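Side-chain contacts in trans-isoprenyl diphosphate synthase (Caulobacter crescentus, PDB 3OYR), which probably makes octaprenyl diphosphate, the side-chain precursor of ubiquinone and menaquinone, by adding isopentenyl units to farnesyl diphosphate: residues Asn39-Ile42 with Thr43-Gln47; Gly126-Ser129 with Val130-Gly133; Ala207-Asp210 with Val211-Glu215. All coordinates share one frame; numbering follows the deposited sequence. Where two conformers were deposited one is given.

How the contacts relate
Followed from the N terminus, the three contacts come one after another along the chain; none encloses or crosses another, and each joins two segments that run on without a gap. Contact 1 covers the end of helix 25-45 and its first loop residues, set against helices 52-61 and 87-109. Contact 2 opens helix 126-147, also touches helices 52-61 and 87-109, and packs directly against the second subunit; its nearest atoms lie about 7 Å from those of contact 1. Contact 3 closes the loop after helix 181-206 and starts helix 211-238 at the surface, its centre about 36 Å from that of contact 2. Together they illustrate a helix end and two helix starts in one mainly helical fold.

Contact 1. Residues Asn39-Ile42 with Thr43-Gln47; sequences NRLI and TDRMQ
The carbonyl oxygen Asn39 O is gripped twice by Thr43, one turn further on near the end of helix 25-45, part of the mainly helical fold of the FPP/GGPP synthase family. Thr43 N reaches Asn39 O at 3.1 Å in an almost straight bond (178°), and in the conformer described, one of two deposited, Thr43 OG1 meets the same Asn39 O at 3.0 Å from the opposite face of the carbonyl plane. The hydroxyl can do so because OG1 stands beside the backbone N of its own residue (chi1 -48°). Arg45 N continues the helical pattern to Leu41 O.

Leu41 and Arg45 lie side by side and point the same way, the methyl CD2 resting obliquely against the guanidinium. That group is held by charge: Arg45 NE bonds to Asp44 OD1 at 3.0 Å on the anti side of the carboxylate, while NH1 forms a salt bridge with Glu146. On the buried side, Ile42 packs between Ile61 of helix 52-61 and Phe96 of helix 87-109, and Met46 lies on the former helix. As the helix gives way to loop, Gln47 NE2 turns back to Thr43 O at 2.8 Å. The thioether of Met46 bends at chi3 (105°), and its CE lies 3.8 Å from Ile42 CG2.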
ATOM      1  N   ASN B  39      16.154  12.546   5.228  1.00 24.13           N
ATOM      2  CA  ASN B  39      15.742  13.306   4.030  1.00 23.96           C
ATOM      3  C   ASN B  39      16.527  12.922   2.778  1.00 25.68           C
ATOM      4  O   ASN B  39      15.989  12.922   1.679  1.00 27.23           O
ATOM      5  CB  ASN B  39      15.854  14.817   4.297  1.00 25.36           C
ATOM      6  CG  ASN B  39      14.895  15.287   5.402  1.00 43.35           C
ATOM      7  OD1 ASN B  39      13.859  14.667   5.652  1.00 49.44           O
ATOM      8  ND2 ASN B  39      15.255  16.371   6.082  1.00 40.86           N
ATOM      9  N   ARG B  40      17.807  12.593   2.946  1.00 24.00           N
ATOM     10  CA  ARG B  40      18.595  12.067   1.846  1.00 23.26           C
ATOM     11  C   ARG B  40      18.012  10.737   1.339  1.00 21.92           C
ATOM     12  O   ARG B  40      17.977  10.498   0.138  1.00 28.86           O
ATOM     13  CB  ARG B  40      20.040  11.849   2.292  1.00 26.45           C
ATOM     14  CG  ARG B  40      20.962  11.464   1.142  1.00 24.37           C
ATOM     15  CD  ARG B  40      22.366  11.112   1.637  1.00 21.88           C
ATOM     16  NE  ARG B  40      22.983  12.257   2.335  1.00 28.33           N
ATOM     17  CZ  ARG B  40      23.242  12.288   3.644  1.00 29.87           C
ATOM     18  NH1 ARG B  40      23.806  13.357   4.181  1.00 25.03           N
ATOM     19  NH2 ARG B  40      22.929  11.251   4.420  1.00 31.60           N
ATOM     20  N   LEU B  41      17.589   9.864   2.258  1.00 21.98           N
ATOM     21  CA  LEU B  41      16.988   8.568   1.890  1.00 17.34           C
ATOM     22  C   LEU B  41      15.654   8.794   1.181  1.00 25.87           C
ATOM     23  O   LEU B  41      15.349   8.156   0.162  1.00 25.01           O
ATOM     24  CB  LEU B  41      16.807   7.698   3.136  1.00 23.27           C
ATOM     25  CG  LEU B  41      18.164   7.141   3.594  1.00 20.53           C
ATOM     26  CD1 LEU B  41      18.130   6.650   5.051  1.00 21.78           C
ATOM     27  CD2 LEU B  41      18.587   6.032   2.615  1.00 18.96           C
ATOM     28  N   ILE B  42      14.883   9.729   1.707  1.00 25.52           N
ATOM     29  CA  ILE B  42      13.575  10.045   1.122  1.00 27.80           C
ATOM     30  C   ILE B  42      13.720  10.470  -0.336  1.00 24.79           C
ATOM     31  O   ILE B  42      13.142   9.823  -1.223  1.00 31.07           O
ATOM     32  CB  ILE B  42      12.783  11.057   1.991  1.00 28.71           C
ATOM     33  CG1 ILE B  42      12.380  10.393   3.320  1.00 25.50           C
ATOM     34  CG2 ILE B  42      11.536  11.508   1.272  1.00 25.12           C
ATOM     35  CD1 ILE B  42      11.831  11.360   4.396  1.00 22.32           C
ATOM     36  N   THR B  43      14.528  11.505  -0.593  1.00 22.72           N
ATOM     37  CA  THR B  43      14.753  11.985  -1.946  0.50 23.37           C
ATOM     38  C   THR B  43      15.294  10.886  -2.860  1.00 26.20           C
ATOM     39  O   THR B  43      14.908  10.782  -4.018  1.00 26.29           O
ATOM     40  CB  THR B  43      15.695  13.197  -1.922  0.50 27.10           C
ATOM     41  OG1 THR B  43      15.232  14.103  -0.920  0.50 19.60           O
ATOM     42  CG2 THR B  43      15.751  13.897  -3.282  0.50 15.44           C
ATOM     43  N   ASP B  44      16.177  10.057  -2.322  1.00 21.32           N
ATOM     44  CA  ASP B  44      16.762   8.957  -3.074  1.00 29.95           C
ATOM     45  C   ASP B  44      15.760   7.876  -3.493  1.00 31.15           C
ATOM     46  O   ASP B  44      15.812   7.375  -4.627  1.00 27.01           O
ATOM     47  CB  ASP B  44      17.899   8.302  -2.251  1.00 23.24           C
ATOM     48  CG  ASP B  44      18.629   7.194  -3.021  1.00 38.32           C
ATOM     49  OD1 ASP B  44      18.710   6.060  -2.509  1.00 54.13           O
ATOM     50  OD2 ASP B  44      19.153   7.465  -4.114  1.00 34.01           O
ATOM     51  N   ARG B  45      14.876   7.484  -2.576  1.00 31.63           N
ATOM     52  CA  ARG B  45      14.004   6.332  -2.830  1.00 29.30           C
ATOM     53  C   ARG B  45      12.729   6.736  -3.535  1.00 29.84           C
ATOM     54  O   ARG B  45      11.976   5.882  -4.005  1.00 36.10           O
ATOM     55  CB  ARG B  45      13.688   5.552  -1.543  1.00 32.39           C
ATOM     56  CG  ARG B  45      14.909   5.008  -0.817  1.00 26.73           C
ATOM     57  CD  ARG B  45      15.847   4.225  -1.739  1.00 34.54           C
ATOM     58  NE  ARG B  45      17.142   4.002  -1.083  1.00 27.66           N
ATOM     59  CZ  ARG B  45      17.460   2.903  -0.413  1.00 36.72           C
ATOM     60  NH1 ARG B  45      16.585   1.908  -0.320  1.00 40.95           N
ATOM     61  NH2 ARG B  45      18.658   2.794   0.163  1.00 24.89           N
ATOM     62  N   MET B  46      12.485   8.036  -3.625  1.00 26.30           N
ATOM     63  CA  MET B  46      11.342   8.477  -4.413  1.00 39.13           C
ATOM     64  C   MET B  46      11.655   8.495  -5.912  1.00 40.30           C
ATOM     65  O   MET B  46      10.777   8.775  -6.722  1.00 48.78           O
ATOM     66  CB  MET B  46      10.765   9.803  -3.905  1.00 38.38           C
ATOM     67  CG  MET B  46      11.635  11.031  -4.064  1.00 40.89           C
ATOM     68  SD  MET B  46      10.649  12.518  -3.770  1.00 37.50           S
ATOM     69  CE  MET B  46      11.135  13.063  -2.175  1.00 39.79           C
ATOM     70  N   GLN B  47      12.901   8.181  -6.275  1.00 40.54           N
ATOM     71  CA  GLN B  47      13.331   8.159  -7.680  1.00 37.95           C
ATOM     72  C   GLN B  47      12.892   6.884  -8.420  1.00 37.36           C
ATOM     73  O   GLN B  47      12.898   5.784  -7.863  1.00 32.76           O
ATOM     74  CB  GLN B  47      14.853   8.334  -7.790  1.00 36.99           C
ATOM     75  CG  GLN B  47      15.424   9.590  -7.094  1.00 36.78           C
ATOM     76  CD  GLN B  47      14.767  10.906  -7.536  1.00 44.34           C
ATOM     77  OE1 GLN B  47      14.589  11.154  -8.726  1.00 49.19           O
ATOM     78  NE2 GLN B  47      14.415  11.757  -6.565  1.00 37.67           N
TER

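Contact 2. Residues Gly126-Ser129 with Val130-Gly133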
ATOM      1  N   GLY B 126      -6.924   9.715  -9.794  1.00 31.05           N
ATOM      2  CA  GLY B 126      -7.075   8.822  -8.648  1.00 33.19           C
ATOM      3  C   GLY B 126      -6.229   7.571  -8.779  1.00 35.75           C
ATOM      4  O   GLY B 126      -5.557   7.171  -7.824  1.00 42.22           O
ATOM      5  N   ALA B 127      -6.237   6.970  -9.964  1.00 37.09           N
ATOM      6  CA  ALA B 127      -5.518   5.716 -10.191  1.00 33.46           C
ATOM      7  C   ALA B 127      -4.026   5.877  -9.930  1.00 36.84           C
ATOM      8  O   ALA B 127      -3.441   5.084  -9.168  1.00 32.72           O
ATOM      9  CB  ALA B 127      -5.773   5.192 -11.604  1.00 38.29           C
ATOM     10  N   GLN B 128      -3.436   6.924 -10.515  1.00 30.76           N
ATOM     11  CA  GLN B 128      -2.014   7.200 -10.340  1.00 36.72           C
ATOM     12  C   GLN B 128      -1.630   7.521  -8.896  1.00 34.70           C
ATOM     13  O   GLN B 128      -0.587   7.060  -8.431  1.00 40.25           O
ATOM     14  CB  GLN B 128      -1.490   8.277 -11.313  1.00 41.87           C
ATOM     15  CG  GLN B 128      -1.441   7.869 -12.817  1.00 38.95           C
ATOM     16  CD  GLN B 128      -0.409   6.779 -13.173  1.00 49.06           C
ATOM     17  OE1 GLN B 128      -0.003   5.980 -12.332  1.00 48.70           O
ATOM     18  NE2 GLN B 128       0.003   6.747 -14.443  1.00 45.13           N
ATOM     19  N   SER B 129      -2.476   8.274  -8.193  1.00 30.67           N
ATOM     20  CA  SER B 129      -2.322   8.491  -6.748  1.00 35.53           C
ATOM     21  C   SER B 129      -2.266   7.198  -5.952  1.00 30.89           C
ATOM     22  O   SER B 129      -1.358   6.990  -5.128  1.00 33.33           O
ATOM     23  CB  SER B 129      -3.463   9.351  -6.203  1.00 40.91           C
ATOM     24  OG  SER B 129      -3.044  10.686  -6.064  1.00 51.66           O
ATOM     25  N   VAL B 130      -3.216   6.320  -6.223  1.00 29.94           N
ATOM     26  CA  VAL B 130      -3.231   4.995  -5.602  1.00 33.12           C
ATOM     27  C   VAL B 130      -1.956   4.217  -5.900  1.00 29.49           C
ATOM     28  O   VAL B 130      -1.299   3.742  -4.975  1.00 30.05           O
ATOM     29  CB  VAL B 130      -4.505   4.219  -5.992  1.00 31.28           C
ATOM     30  CG1 VAL B 130      -4.385   2.714  -5.704  1.00 30.07           C
ATOM     31  CG2 VAL B 130      -5.669   4.816  -5.242  1.00 33.41           C
ATOM     32  N   LEU B 131      -1.586   4.146  -7.177  1.00 31.67           N
ATOM     33  CA  LEU B 131      -0.396   3.395  -7.621  1.00 32.34           C
ATOM     34  C   LEU B 131       0.947   3.923  -7.097  1.00 29.40           C
ATOM     35  O   LEU B 131       1.833   3.125  -6.741  1.00 26.91           O
ATOM     36  CB  LEU B 131      -0.382   3.236  -9.148  1.00 28.93           C
ATOM     37  CG  LEU B 131      -1.547   2.486  -9.823  1.00 34.16           C
ATOM     38  CD1 LEU B 131      -1.400   2.506 -11.344  1.00 34.24           C
ATOM     39  CD2 LEU B 131      -1.691   1.053  -9.314  1.00 29.78           C
ATOM     40  N   VAL B 132       1.097   5.242  -7.036  1.00 28.03           N
ATOM     41  CA  VAL B 132       2.301   5.861  -6.458  1.00 28.11           C
ATOM     42  C   VAL B 132       2.368   5.611  -4.950  1.00 27.28           C
ATOM     43  O   VAL B 132       3.444   5.327  -4.401  1.00 29.78           O
ATOM     44  CB  VAL B 132       2.427   7.364  -6.812  1.00 32.38           C
ATOM     45  CG1 VAL B 132       3.612   8.019  -6.067  1.00 28.39           C
ATOM     46  CG2 VAL B 132       2.616   7.529  -8.340  1.00 30.33           C
ATOM     47  N   GLY B 133       1.212   5.649  -4.297  1.00 26.85           N
ATOM     48  CA  GLY B 133       1.120   5.179  -2.913  1.00 24.33           C
ATOM     49  C   GLY B 133       1.616   3.760  -2.774  1.00 25.60           C
ATOM     50  O   GLY B 133       2.456   3.496  -1.905  1.00 25.60           O
TER
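Residues Gly126-Ser129 and Val130-Gly133 form the first two turns of helix 126-147, with four consecutive backbone bonds between residues four apart, all close to straight. The shortest runs from Val132 N to Gln128 O, at 2.8 Å; the last joins Gly133 N to Ser129 O at 3.0 Å.

Much of the side-chain contact is made by aliphatic carbons resting on the carbonyl oxygens of the preceding turn. Val132 is the tightest case: CG2 sits beside its own backbone N, with CG1 anti to that N (chi1 174°), and this brings CG2 to 3.2 Å from Gln128 O. Val130 repeats the pattern with CG2 at 3.5 Å from Gly126 O, and Leu131 CG lies 3.3 Å from Ala127 O. Gln128 and Leu131 slant across one another. Because the glutamine chain bends at chi2 (-68°), its OE1 comes to 3.9 Å from Leu131 CD1. This oxygen is buried and has no polar partner in the model, whereas NE2 of the same amide is anchored to Val168 O of the second subunit, which should help to fix how the amide is turned.

The helix start is thus wedged between its own chain and the dimer partner. Ala127, Gln128 and Leu131 pack on Val168 or Leu171 of the second subunit, and Val130 on His104 of that subunit, while Val130 O accepts a hydrogen bond from His104 NE2 of its own chain. Gln128 and Val132 lean on helix 52-61, and Ser129 faces Leu103 and Val107 of helix 87-109, the helix that also carries the calcium ligands Asp105 and Asp109.

Contact 3. Residues Ala207-Asp210 with Val211-Glu215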
ATOM      1  N   ALA B 207      17.865   0.120  18.272  1.00 48.83           N
ATOM      2  CA  ALA B 207      18.915   0.369  19.249  1.00 49.12           C
ATOM      3  C   ALA B 207      19.368  -0.893  19.975  1.00 54.47           C
ATOM      4  O   ALA B 207      20.411  -0.890  20.624  1.00 60.14           O
ATOM      5  CB  ALA B 207      18.445   1.410  20.242  1.00 52.44           C
ATOM      6  N   GLY B 208      18.576  -1.959  19.865  1.00 58.69           N
ATOM      7  CA  GLY B 208      18.923  -3.271  20.402  1.00 56.91           C
ATOM      8  C   GLY B 208      18.676  -3.371  21.894  1.00 63.51           C
ATOM      9  O   GLY B 208      19.452  -4.000  22.623  1.00 67.01           O
ATOM     10  N   VAL B 209      17.588  -2.763  22.356  1.00 63.38           N
ATOM     11  CA  VAL B 209      17.345  -2.669  23.796  1.00 61.20           C
ATOM     12  C   VAL B 209      16.422  -3.734  24.355  1.00 62.67           C
ATOM     13  O   VAL B 209      15.940  -4.623  23.642  1.00 62.88           O
ATOM     14  CB  VAL B 209      16.845  -1.267  24.246  1.00 59.78           C
ATOM     15  CG1 VAL B 209      17.979  -0.266  24.207  1.00 62.93           C
ATOM     16  CG2 VAL B 209      15.635  -0.805  23.429  1.00 42.90           C
ATOM     17  N   ASP B 210      16.201  -3.629  25.659  1.00 57.44           N
ATOM     18  CA  ASP B 210      15.293  -4.499  26.355  1.00 57.10           C
ATOM     19  C   ASP B 210      13.863  -4.137  25.980  1.00 53.96           C
ATOM     20  O   ASP B 210      13.579  -3.036  25.483  1.00 47.75           O
ATOM     21  CB  ASP B 210      15.506  -4.380  27.864  1.00 63.71           C
ATOM     22  CG  ASP B 210      15.800  -2.967  28.287  1.00 68.98           C
ATOM     23  OD1 ASP B 210      16.859  -2.434  27.881  1.00 63.64           O
ATOM     24  OD2 ASP B 210      14.966  -2.387  29.008  1.00 80.09           O
ATOM     25  N   VAL B 211      12.971  -5.084  26.230  1.00 50.38           N
ATOM     26  CA  VAL B 211      11.575  -4.951  25.865  1.00 49.76           C
ATOM     27  C   VAL B 211      10.874  -3.868  26.687  1.00 43.05           C
ATOM     28  O   VAL B 211       9.940  -3.237  26.204  1.00 41.51           O
ATOM     29  CB  VAL B 211      10.839  -6.321  25.912  1.00 54.34           C
ATOM     30  CG1 VAL B 211      11.444  -7.277  24.880  1.00 54.52           C
ATOM     31  CG2 VAL B 211      10.895  -6.945  27.306  1.00 58.99           C
ATOM     32  N   ALA B 212      11.362  -3.621  27.896  1.00 36.39           N
ATOM     33  CA  ALA B 212      10.791  -2.602  28.763  1.00 40.44           C
ATOM     34  C   ALA B 212      10.899  -1.217  28.122  1.00 36.97           C
ATOM     35  O   ALA B 212       9.919  -0.470  28.091  1.00 41.09           O
ATOM     36  CB  ALA B 212      11.445  -2.639  30.153  1.00 37.79           C
ATOM     37  N   LYS B 213      12.066  -0.901  27.565  1.00 35.66           N
ATOM     38  CA  LYS B 213      12.269   0.365  26.877  1.00 34.23           C
ATOM     39  C   LYS B 213      11.433   0.497  25.602  1.00 33.79           C
ATOM     40  O   LYS B 213      10.824   1.554  25.361  1.00 34.01           O
ATOM     41  CB  LYS B 213      13.743   0.558  26.528  1.00 44.11           C
ATOM     42  CG  LYS B 213      14.655   0.810  27.696  1.00 46.86           C
ATOM     43  CD  LYS B 213      16.049   1.121  27.180  1.00 50.11           C
ATOM     44  CE  LYS B 213      16.967   1.663  28.271  1.00 56.10           C
ATOM     45  NZ  LYS B 213      18.354   1.844  27.734  1.00 63.91           N
ATOM     46  N   SER B 214      11.394  -0.554  24.779  1.00 32.80           N
ATOM     47  CA  SER B 214      10.612  -0.481  23.538  1.00 29.83           C
ATOM     48  C   SER B 214       9.115  -0.411  23.809  1.00 26.71           C
ATOM     49  O   SER B 214       8.389   0.311  23.124  1.00 27.82           O
ATOM     50  CB  SER B 214      10.978  -1.602  22.550  1.00 34.45           C
ATOM     51  OG  SER B 214      10.939  -2.891  23.156  1.00 39.21           O
ATOM     52  N   GLU B 215       8.678  -1.113  24.854  1.00 25.44           N
ATOM     53  CA  GLU B 215       7.286  -1.084  25.283  1.00 36.13           C
ATOM     54  C   GLU B 215       6.917   0.293  25.813  1.00 31.90           C
ATOM     55  O   GLU B 215       5.850   0.810  25.482  1.00 29.52           O
ATOM     56  CB  GLU B 215       6.959  -2.182  26.320  1.00 36.76           C
ATOM     57  CG  GLU B 215       6.752  -3.616  25.754  1.00 43.20           C
ATOM     58  CD  GLU B 215       5.730  -3.726  24.595  1.00 59.17           C
ATOM     59  OE1 GLU B 215       4.673  -3.051  24.595  1.00 55.35           O
ATOM     60  OE2 GLU B 215       5.986  -4.526  23.673  1.00 62.94           O
TER
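Helix 211-238 starts at Val211, directly after a short link in which Gly208 leaves helical geometry with a positive phi (79°), Val209 is extended and Asp210 takes the N-cap position. The backbone tie across the junction is slight: Ser214 N reaches Asp210 O at 3.4 Å, a weak bond though fairly straight. Within the helix proper the pattern is firmer, with Glu215 N bound to Val211 O at 2.8 Å.

Lys213 carries most of the side-chain contact. Its CG stands beside the backbone N (chi1 -70°), and the rest of the chain is fully extended, so the long methylene run is laid back along the link that leads into the helix. Val209 meets it nearly at a right angle: CG1 touches Lys213 CD at 3.8 Å, and CG2 lies 3.9 Å from Lys213 CB. Asp210 approaches the same methylenes aslant, through its carboxylate. With CG lodged between the backbone N and the carbonyl carbon (chi1 38°), OD2 comes to 3.5 Å from Lys213 CG and 3.7 Å from Ala212 CB, while OD1 faces Lys213 CD. The charged ends do not pair closely; Asp210 OD1 and Lys213 NZ are 4.5 Å apart, too far for a salt bridge. The carboxylate lies near the helix start, where the lysine's positive charge and the helix end would probably favour its negative charge.

This is a surface junction, away from the active site, that turns the chain from helix 181-206 into helix 211-238. Ser214 packs back on Ala204 and Val205, and Glu215 on Glu201, all of the preceding helix. Lys213 also touches Met323 and Phe324 in the loop between helices 302-320 and 328-342, and Ala207 meets Ala80 and Ala82 in the loop that follows helix 68-79.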